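Long-range contact in DUF4785 domain-containing protein (Legionella pneumophila subsp. pneumophila, PDB 4KH9), which is of unknown function but binds calcium and is built of three domains, the last two related to the immunoglobulin-like E-set fold: residues F261-V273 against L349-Y361. Sequence-based numbering, arbitrary orientation.
Sequences FSYSIPSASLMNV and LRLIDYGQLKTVY
The linker between two immunoglobulin-like E-set domains, turning at Pro266, is clasped here by the turn 354-357 of the hairpin that joins strands 349-353 and 358-361. Gln356, its chain extended beyond CG (chi2 -174°), reaches across to grip Ile265 with both ends of its amide: Ile265 N gives a nearly straight bond to OE1 (2.9 Å, 177° at the hydrogen), in the carbonyl plane and on a lone pair, while NE2 returns one to Ile265 O. That oxygen also accepts from Ser267 N, closing an inverse gamma turn centred on Pro266. Gln356 NE2 donates to Asp353 OD2 as well (3.0 Å), and these three bonds orient the amide. Ser267 OG donates to Asp353 OD2 (2.7 Å) on the anti side, from the face opposite to NE2. With Tyr12 OH as a further partner of OD2, and Ser293 OG and Gly355 N on OD1, the carboxylate is densely bonded, which would tend to stabilise its negative charge. The bond from Gly355 N makes an Asx turn. Toward the preceding domain, Lys358 bends at chi2 (-77°), lays its methylenes past Ser264 CB and Tyr263 O, and donates from NZ to Ser262 OG (2.8 Å). Val360, in a classic beta bulge with Tyr361, presses CG1 against Ile265 O at 3.3 Å. Beyond the turn, strand 268-273 packs across the sandwich core. Ala268 CB meets Leu351 CD2, and the tips of Val273 and Leu349 meet through CG1 and CD1. Leu270 sets CD1 on Leu349 CB and CD2 on Leu351 CD2; its N, buried without a polar partner in the model, lies over a face of the Tyr361 ring. Tyr361 OH bonds to Pro5 O, and Leu270 CB makes a CH-pi contact, 4.1 Å from the Tyr361 ring centroid.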
ATOM      1  N   PHE A 261       0.592  -2.843  -1.011  1.00 31.44           N
ATOM      2  CA  PHE A 261       1.244  -4.124  -1.236  1.00 31.22           C
ATOM      3  C   PHE A 261       2.539  -3.843  -1.975  1.00 36.49           C
ATOM      4  O   PHE A 261       2.681  -2.800  -2.620  1.00 34.07           O
ATOM      5  CB  PHE A 261       0.340  -5.144  -1.972  1.00 31.56           C
ATOM      6  CG  PHE A 261      -0.080  -4.762  -3.370  1.00 30.49           C
ATOM      7  CD1 PHE A 261      -1.265  -4.043  -3.592  1.00 30.84           C
ATOM      8  CD2 PHE A 261       0.670  -5.172  -4.470  1.00 31.63           C
ATOM      9  CE1 PHE A 261      -1.672  -3.716  -4.886  1.00 31.96           C
ATOM     10  CE2 PHE A 261       0.254  -4.866  -5.767  1.00 34.88           C
ATOM     11  CZ  PHE A 261      -0.921  -4.147  -5.968  1.00 31.99           C
ATOM     12  N   SER A 262       3.510  -4.733  -1.805  1.00 34.19           N
ATOM     13  CA  SER A 262       4.825  -4.601  -2.443  1.00 34.55           C
ATOM     14  C   SER A 262       4.867  -5.436  -3.707  1.00 37.21           C
ATOM     15  O   SER A 262       4.260  -6.505  -3.763  1.00 36.75           O
ATOM     16  CB  SER A 262       5.922  -5.036  -1.470  1.00 38.72           C
ATOM     17  OG  SER A 262       7.193  -4.962  -2.086  1.00 43.41           O
ATOM     18  N   TYR A 263       5.629  -4.984  -4.705  1.00 33.53           N
ATOM     19  CA  TYR A 263       5.747  -5.713  -5.972  1.00 32.50           C
ATOM     20  C   TYR A 263       7.197  -5.705  -6.481  1.00 37.66           C
ATOM     21  O   TYR A 263       7.828  -4.659  -6.432  1.00 36.99           O
ATOM     22  CB  TYR A 263       4.808  -5.090  -7.017  1.00 31.31           C
ATOM     23  CG  TYR A 263       4.959  -5.642  -8.418  1.00 31.21           C
ATOM     24  CD1 TYR A 263       4.399  -6.858  -8.768  1.00 31.14           C
ATOM     25  CD2 TYR A 263       5.691  -4.953  -9.388  1.00 32.63           C
ATOM     26  CE1 TYR A 263       4.521  -7.367 -10.058  1.00 29.81           C
ATOM     27  CE2 TYR A 263       5.810  -5.447 -10.691  1.00 34.20           C
ATOM     28  CZ  TYR A 263       5.220  -6.659 -11.016  1.00 36.34           C
ATOM     29  OH  TYR A 263       5.337  -7.189 -12.268  1.00 36.16           O
ATOM     30  N   SER A 264       7.700  -6.836  -7.029  1.00 34.28           N
ATOM     31  CA  SER A 264       9.052  -6.832  -7.605  1.00 34.72           C
ATOM     32  C   SER A 264       9.135  -7.653  -8.905  1.00 38.18           C
ATOM     33  O   SER A 264       8.284  -8.488  -9.193  1.00 36.98           O
ATOM     34  CB  SER A 264      10.078  -7.354  -6.601  1.00 37.47           C
ATOM     35  OG  SER A 264       9.900  -8.731  -6.316  1.00 37.36           O
ATOM     36  N   ILE A 265      10.182  -7.411  -9.665  1.00 35.28           N
ATOM     37  CA  ILE A 265      10.518  -8.154 -10.871  1.00 35.22           C
ATOM     38  C   ILE A 265      11.544  -9.235 -10.450  1.00 39.65           C
ATOM     39  O   ILE A 265      12.498  -8.898  -9.749  1.00 38.79           O
ATOM     40  CB  ILE A 265      11.037  -7.199 -11.963  1.00 38.47           C
ATOM     41  CG1 ILE A 265       9.900  -6.261 -12.448  1.00 40.56           C
ATOM     42  CG2 ILE A 265      11.651  -7.953 -13.145  1.00 38.71           C
ATOM     43  CD1 ILE A 265      10.361  -4.878 -12.623  1.00 51.79           C
ATOM     44  N   PRO A 266      11.352 -10.519 -10.802  1.00 37.36           N
ATOM     45  CA  PRO A 266      12.320 -11.555 -10.369  1.00 36.43           C
ATOM     46  C   PRO A 266      13.610 -11.456 -11.195  1.00 38.72           C
ATOM     47  O   PRO A 266      13.887 -12.302 -12.044  1.00 37.04           O
ATOM     48  CB  PRO A 266      11.551 -12.857 -10.615  1.00 38.55           C
ATOM     49  CG  PRO A 266      10.610 -12.551 -11.744  1.00 43.69           C
ATOM     50  CD  PRO A 266      10.232 -11.105 -11.586  1.00 39.99           C
ATOM     51  N   SER A 267      14.387 -10.380 -10.955  1.00 34.13           N
ATOM     52  CA  SER A 267      15.623 -10.007 -11.681  1.00 32.17           C
ATOM     53  C   SER A 267      16.761 -11.004 -11.477  1.00 36.04           C
ATOM     54  O   SER A 267      17.731 -10.979 -12.234  1.00 36.67           O
ATOM     55  CB  SER A 267      16.082  -8.631 -11.234  1.00 30.46           C
ATOM     56  OG  SER A 267      16.043  -8.505  -9.819  1.00 34.00           O
ATOM     57  N   ALA A 268      16.663 -11.853 -10.440  1.00 32.18           N
ATOM     58  CA  ALA A 268      17.664 -12.877 -10.130  1.00 31.04           C
ATOM     59  C   ALA A 268      17.057 -13.945  -9.238  1.00 35.30           C
ATOM     60  O   ALA A 268      16.112 -13.666  -8.485  1.00 36.49           O
ATOM     61  CB  ALA A 268      18.888 -12.256  -9.464  1.00 31.54           C
ATOM     62  N   SER A 269      17.570 -15.177  -9.353  1.00 31.16           N
ATOM     63  CA  SER A 269      17.080 -16.296  -8.567  1.00 32.13           C
ATOM     64  C   SER A 269      18.206 -17.153  -8.026  1.00 35.41           C
ATOM     65  O   SER A 269      19.235 -17.291  -8.673  1.00 35.63           O
ATOM     66  CB  SER A 269      16.154 -17.169  -9.413  1.00 37.38           C
ATOM     67  OG  SER A 269      14.988 -16.455  -9.786  1.00 44.55           O
ATOM     68  N   LEU A 270      18.002 -17.716  -6.836  1.00 32.49           N
ATOM     69  CA  LEU A 270      18.914 -18.682  -6.206  1.00 33.61           C
ATOM     70  C   LEU A 270      18.555 -20.077  -6.725  1.00 41.20           C
ATOM     71  O   LEU A 270      17.361 -20.398  -6.829  1.00 38.99           O
ATOM     72  CB  LEU A 270      18.839 -18.625  -4.674  1.00 33.20           C
ATOM     73  CG  LEU A 270      19.082 -17.277  -3.995  1.00 37.82           C
ATOM     74  CD1 LEU A 270      18.837 -17.391  -2.508  1.00 38.77           C
ATOM     75  CD2 LEU A 270      20.492 -16.749  -4.268  1.00 36.85           C
HETATM   76  N   MSE A 271      19.564 -20.911  -7.042  1.00 42.14           N
HETATM   77  CA  MSE A 271      19.293 -22.241  -7.606  1.00 44.44           C
HETATM   78  C   MSE A 271      19.764 -23.408  -6.722  1.00 49.33           C
HETATM   79  O   MSE A 271      18.991 -24.330  -6.479  1.00 51.06           O
HETATM   80  CB  MSE A 271      19.951 -22.368  -8.983  1.00 48.13           C
HETATM   81  CG  MSE A 271      19.412 -21.372 -10.003  1.00 57.70           C
HETATM   82 SE   MSE A 271      20.464 -21.353 -11.633  0.75 69.85          SE
HETATM   83  CE  MSE A 271      20.080 -23.221 -12.278  1.00 67.54           C
ATOM     84  N   ASN A 272      21.022 -23.406  -6.294  1.00 44.96           N
ATOM     85  CA  ASN A 272      21.603 -24.502  -5.509  1.00 46.23           C
ATOM     86  C   ASN A 272      22.421 -23.956  -4.365  1.00 49.65           C
ATOM     87  O   ASN A 272      23.138 -22.988  -4.574  1.00 49.46           O
ATOM     88  CB  ASN A 272      22.512 -25.391  -6.395  1.00 47.96           C
ATOM     89  CG  ASN A 272      21.842 -26.057  -7.572  1.00 77.93           C
ATOM     90  OD1 ASN A 272      21.359 -27.202  -7.482  1.00 78.21           O
ATOM     91  ND2 ASN A 272      21.877 -25.394  -8.728  1.00 59.98           N
ATOM     92  N   VAL A 273      22.353 -24.576  -3.180  1.00 44.75           N
ATOM     93  CA  VAL A 273      23.145 -24.139  -2.033  1.00 43.70           C
ATOM     94  C   VAL A 273      23.896 -25.367  -1.496  1.00 48.32           C
ATOM     95  O   VAL A 273      23.339 -26.463  -1.411  1.00 47.96           O
ATOM     96  CB  VAL A 273      22.331 -23.371  -0.947  1.00 47.05           C
ATOM     97  CG1 VAL A 273      21.117 -24.150  -0.460  1.00 47.43           C
ATOM     98  CG2 VAL A 273      23.207 -22.925   0.218  1.00 47.00           C
ATOM     99  N   LEU A 349      17.125 -18.038   3.020  1.00 40.44           N
ATOM    100  CA  LEU A 349      17.957 -17.599   1.915  1.00 39.58           C
ATOM    101  C   LEU A 349      17.189 -16.522   1.164  1.00 41.40           C
ATOM    102  O   LEU A 349      16.191 -16.823   0.506  1.00 39.39           O
ATOM    103  CB  LEU A 349      18.360 -18.758   1.001  1.00 40.25           C
ATOM    104  CG  LEU A 349      19.263 -19.820   1.611  1.00 46.96           C
ATOM    105  CD1 LEU A 349      19.402 -20.975   0.670  1.00 48.42           C
ATOM    106  CD2 LEU A 349      20.628 -19.250   1.973  1.00 49.81           C
ATOM    107  N   ARG A 350      17.617 -15.265   1.325  1.00 38.26           N
ATOM    108  CA  ARG A 350      16.970 -14.087   0.722  1.00 37.26           C
ATOM    109  C   ARG A 350      17.927 -13.351  -0.224  1.00 38.43           C
ATOM    110  O   ARG A 350      19.097 -13.146   0.119  1.00 37.57           O
ATOM    111  CB  ARG A 350      16.486 -13.131   1.824  1.00 36.85           C
ATOM    112  CG  ARG A 350      15.321 -13.723   2.610  1.00 54.46           C
ATOM    113  CD  ARG A 350      14.851 -12.874   3.767  1.00 61.31           C
ATOM    114  NE  ARG A 350      13.848 -13.608   4.535  1.00 71.08           N
ATOM    115  CZ  ARG A 350      13.477 -13.307   5.774  1.00 80.92           C
ATOM    116  NH1 ARG A 350      14.022 -12.275   6.405  1.00 66.67           N
ATOM    117  NH2 ARG A 350      12.576 -14.050   6.401  1.00 64.33           N
ATOM    118  N   LEU A 351      17.430 -12.958  -1.400  1.00 32.48           N
ATOM    119  CA  LEU A 351      18.242 -12.223  -2.349  1.00 31.55           C
ATOM    120  C   LEU A 351      17.574 -10.873  -2.621  1.00 33.73           C
ATOM    121  O   LEU A 351      16.409 -10.830  -3.002  1.00 32.98           O
ATOM    122  CB  LEU A 351      18.469 -13.039  -3.639  1.00 31.39           C
ATOM    123  CG  LEU A 351      19.417 -12.419  -4.674  1.00 35.86           C
ATOM    124  CD1 LEU A 351      20.864 -12.510  -4.220  1.00 34.38           C
ATOM    125  CD2 LEU A 351      19.285 -13.138  -5.990  1.00 42.61           C
ATOM    126  N   ILE A 352      18.301  -9.781  -2.345  1.00 30.39           N
ATOM    127  CA  ILE A 352      17.802  -8.410  -2.497  1.00 29.83           C
ATOM    128  C   ILE A 352      18.401  -7.793  -3.742  1.00 33.13           C
ATOM    129  O   ILE A 352      19.595  -7.930  -3.964  1.00 34.47           O
ATOM    130  CB  ILE A 352      18.118  -7.524  -1.233  1.00 32.42           C
ATOM    131  CG1 ILE A 352      17.483  -8.117   0.038  1.00 34.51           C
ATOM    132  CG2 ILE A 352      17.635  -6.056  -1.419  1.00 32.37           C
ATOM    133  CD1 ILE A 352      17.964  -7.543   1.356  1.00 38.52           C
ATOM    134  N   ASP A 353      17.599  -7.056  -4.484  1.00 29.82           N
ATOM    135  CA  ASP A 353      18.036  -6.266  -5.635  1.00 29.64           C
ATOM    136  C   ASP A 353      18.032  -4.825  -5.177  1.00 32.90           C
ATOM    137  O   ASP A 353      16.957  -4.273  -4.989  1.00 30.98           O
ATOM    138  CB  ASP A 353      17.129  -6.501  -6.864  1.00 30.07           C
ATOM    139  CG  ASP A 353      17.459  -5.692  -8.110  1.00 35.37           C
ATOM    140  OD1 ASP A 353      18.340  -4.797  -8.035  1.00 36.41           O
ATOM    141  OD2 ASP A 353      16.877  -5.981  -9.168  1.00 38.82           O
ATOM    142  N   TYR A 354      19.215  -4.196  -5.023  1.00 32.50           N
ATOM    143  CA  TYR A 354      19.288  -2.808  -4.565  1.00 33.75           C
ATOM    144  C   TYR A 354      18.818  -1.822  -5.621  1.00 38.68           C
ATOM    145  O   TYR A 354      18.507  -0.682  -5.270  1.00 38.36           O
ATOM    146  CB  TYR A 354      20.692  -2.446  -4.108  1.00 36.44           C
ATOM    147  CG  TYR A 354      21.026  -3.054  -2.765  1.00 39.85           C
ATOM    148  CD1 TYR A 354      20.499  -2.529  -1.593  1.00 43.00           C
ATOM    149  CD2 TYR A 354      21.921  -4.108  -2.661  1.00 41.97           C
ATOM    150  CE1 TYR A 354      20.839  -3.048  -0.350  1.00 46.45           C
ATOM    151  CE2 TYR A 354      22.281  -4.630  -1.422  1.00 44.60           C
ATOM    152  CZ  TYR A 354      21.720  -4.112  -0.267  1.00 53.87           C
ATOM    153  OH  TYR A 354      22.053  -4.627   0.961  1.00 53.89           O
ATOM    154  N   GLY A 355      18.721  -2.268  -6.883  1.00 34.75           N
ATOM    155  CA  GLY A 355      18.175  -1.443  -7.956  1.00 34.58           C
ATOM    156  C   GLY A 355      16.683  -1.247  -7.760  1.00 39.17           C
ATOM    157  O   GLY A 355      16.134  -0.212  -8.127  1.00 40.89           O
ATOM    158  N   GLN A 356      16.023  -2.240  -7.146  1.00 34.34           N
ATOM    159  CA  GLN A 356      14.590  -2.234  -6.868  1.00 32.85           C
ATOM    160  C   GLN A 356      14.296  -1.931  -5.416  1.00 39.12           C
ATOM    161  O   GLN A 356      13.189  -1.499  -5.107  1.00 40.46           O
ATOM    162  CB  GLN A 356      13.977  -3.599  -7.216  1.00 32.59           C
ATOM    163  CG  GLN A 356      13.843  -3.856  -8.711  1.00 37.67           C
ATOM    164  CD  GLN A 356      13.117  -5.143  -8.941  1.00 43.72           C
ATOM    165  OE1 GLN A 356      11.898  -5.223  -8.805  1.00 39.41           O
ATOM    166  NE2 GLN A 356      13.855  -6.200  -9.217  1.00 31.05           N
ATOM    167  N   LEU A 357      15.266  -2.206  -4.525  1.00 34.96           N
ATOM    168  CA  LEU A 357      15.147  -2.122  -3.078  1.00 35.29           C
ATOM    169  C   LEU A 357      14.016  -3.069  -2.661  1.00 39.37           C
ATOM    170  O   LEU A 357      13.153  -2.736  -1.846  1.00 40.01           O
ATOM    171  CB  LEU A 357      14.955  -0.669  -2.573  1.00 35.38           C
ATOM    172  CG  LEU A 357      16.174   0.240  -2.691  1.00 40.44           C
ATOM    173  CD1 LEU A 357      15.781   1.699  -2.539  1.00 41.49           C
ATOM    174  CD2 LEU A 357      17.228  -0.119  -1.640  1.00 42.26           C
ATOM    175  N   LYS A 358      14.021  -4.254  -3.289  1.00 33.81           N
ATOM    176  CA  LYS A 358      13.086  -5.344  -3.042  1.00 32.00           C
ATOM    177  C   LYS A 358      13.819  -6.682  -2.935  1.00 34.61           C
ATOM    178  O   LYS A 358      14.863  -6.889  -3.579  1.00 31.22           O
ATOM    179  CB  LYS A 358      12.031  -5.444  -4.181  1.00 33.49           C
ATOM    180  CG  LYS A 358      11.140  -4.236  -4.415  1.00 37.97           C
ATOM    181  CD  LYS A 358      10.017  -4.095  -3.390  1.00 39.69           C
ATOM    182  CE  LYS A 358       9.366  -2.732  -3.472  1.00 37.54           C
ATOM    183  NZ  LYS A 358       8.469  -2.499  -2.317  1.00 46.00           N
ATOM    184  N   THR A 359      13.242  -7.603  -2.145  1.00 32.54           N
ATOM    185  CA  THR A 359      13.655  -9.009  -2.081  1.00 32.26           C
ATOM    186  C   THR A 359      13.121  -9.601  -3.379  1.00 37.57           C
ATOM    187  O   THR A 359      11.923  -9.438  -3.658  1.00 40.10           O
ATOM    188  CB  THR A 359      13.127  -9.668  -0.787  1.00 39.38           C
ATOM    189  OG1 THR A 359      13.766  -9.052   0.314  1.00 33.91           O
ATOM    190  CG2 THR A 359      13.404 -11.154  -0.722  1.00 39.78           C
ATOM    191  N   VAL A 360      13.995 -10.181  -4.226  1.00 31.83           N
ATOM    192  CA  VAL A 360      13.531 -10.702  -5.524  1.00 29.48           C
ATOM    193  C   VAL A 360      13.402 -12.240  -5.498  1.00 33.93           C
ATOM    194  O   VAL A 360      12.678 -12.814  -6.327  1.00 34.17           O
ATOM    195  CB  VAL A 360      14.391 -10.213  -6.700  1.00 32.33           C
ATOM    196  CG1 VAL A 360      14.209  -8.708  -6.876  1.00 31.31           C
ATOM    197  CG2 VAL A 360      15.880 -10.573  -6.535  1.00 32.00           C
ATOM    198  N   TYR A 361      14.037 -12.873  -4.503  1.00 30.34           N
ATOM    199  CA  TYR A 361      14.008 -14.312  -4.277  1.00 30.57           C
ATOM    200  C   TYR A 361      14.131 -14.581  -2.807  1.00 37.06           C
ATOM    201  O   TYR A 361      14.980 -13.996  -2.141  1.00 36.31           O
ATOM    202  CB  TYR A 361      15.113 -15.067  -5.048  1.00 31.61           C
ATOM    203  CG  TYR A 361      14.979 -16.579  -4.974  1.00 33.62           C
ATOM    204  CD1 TYR A 361      15.406 -17.285  -3.848  1.00 35.46           C
ATOM    205  CD2 TYR A 361      14.378 -17.296  -6.000  1.00 35.18           C
ATOM    206  CE1 TYR A 361      15.203 -18.660  -3.732  1.00 36.71           C
ATOM    207  CE2 TYR A 361      14.204 -18.684  -5.911  1.00 37.29           C
ATOM    208  CZ  TYR A 361      14.621 -19.361  -4.772  1.00 44.37           C
ATOM    209  OH  TYR A 361      14.459 -20.722  -4.652  1.00 43.62           O
TER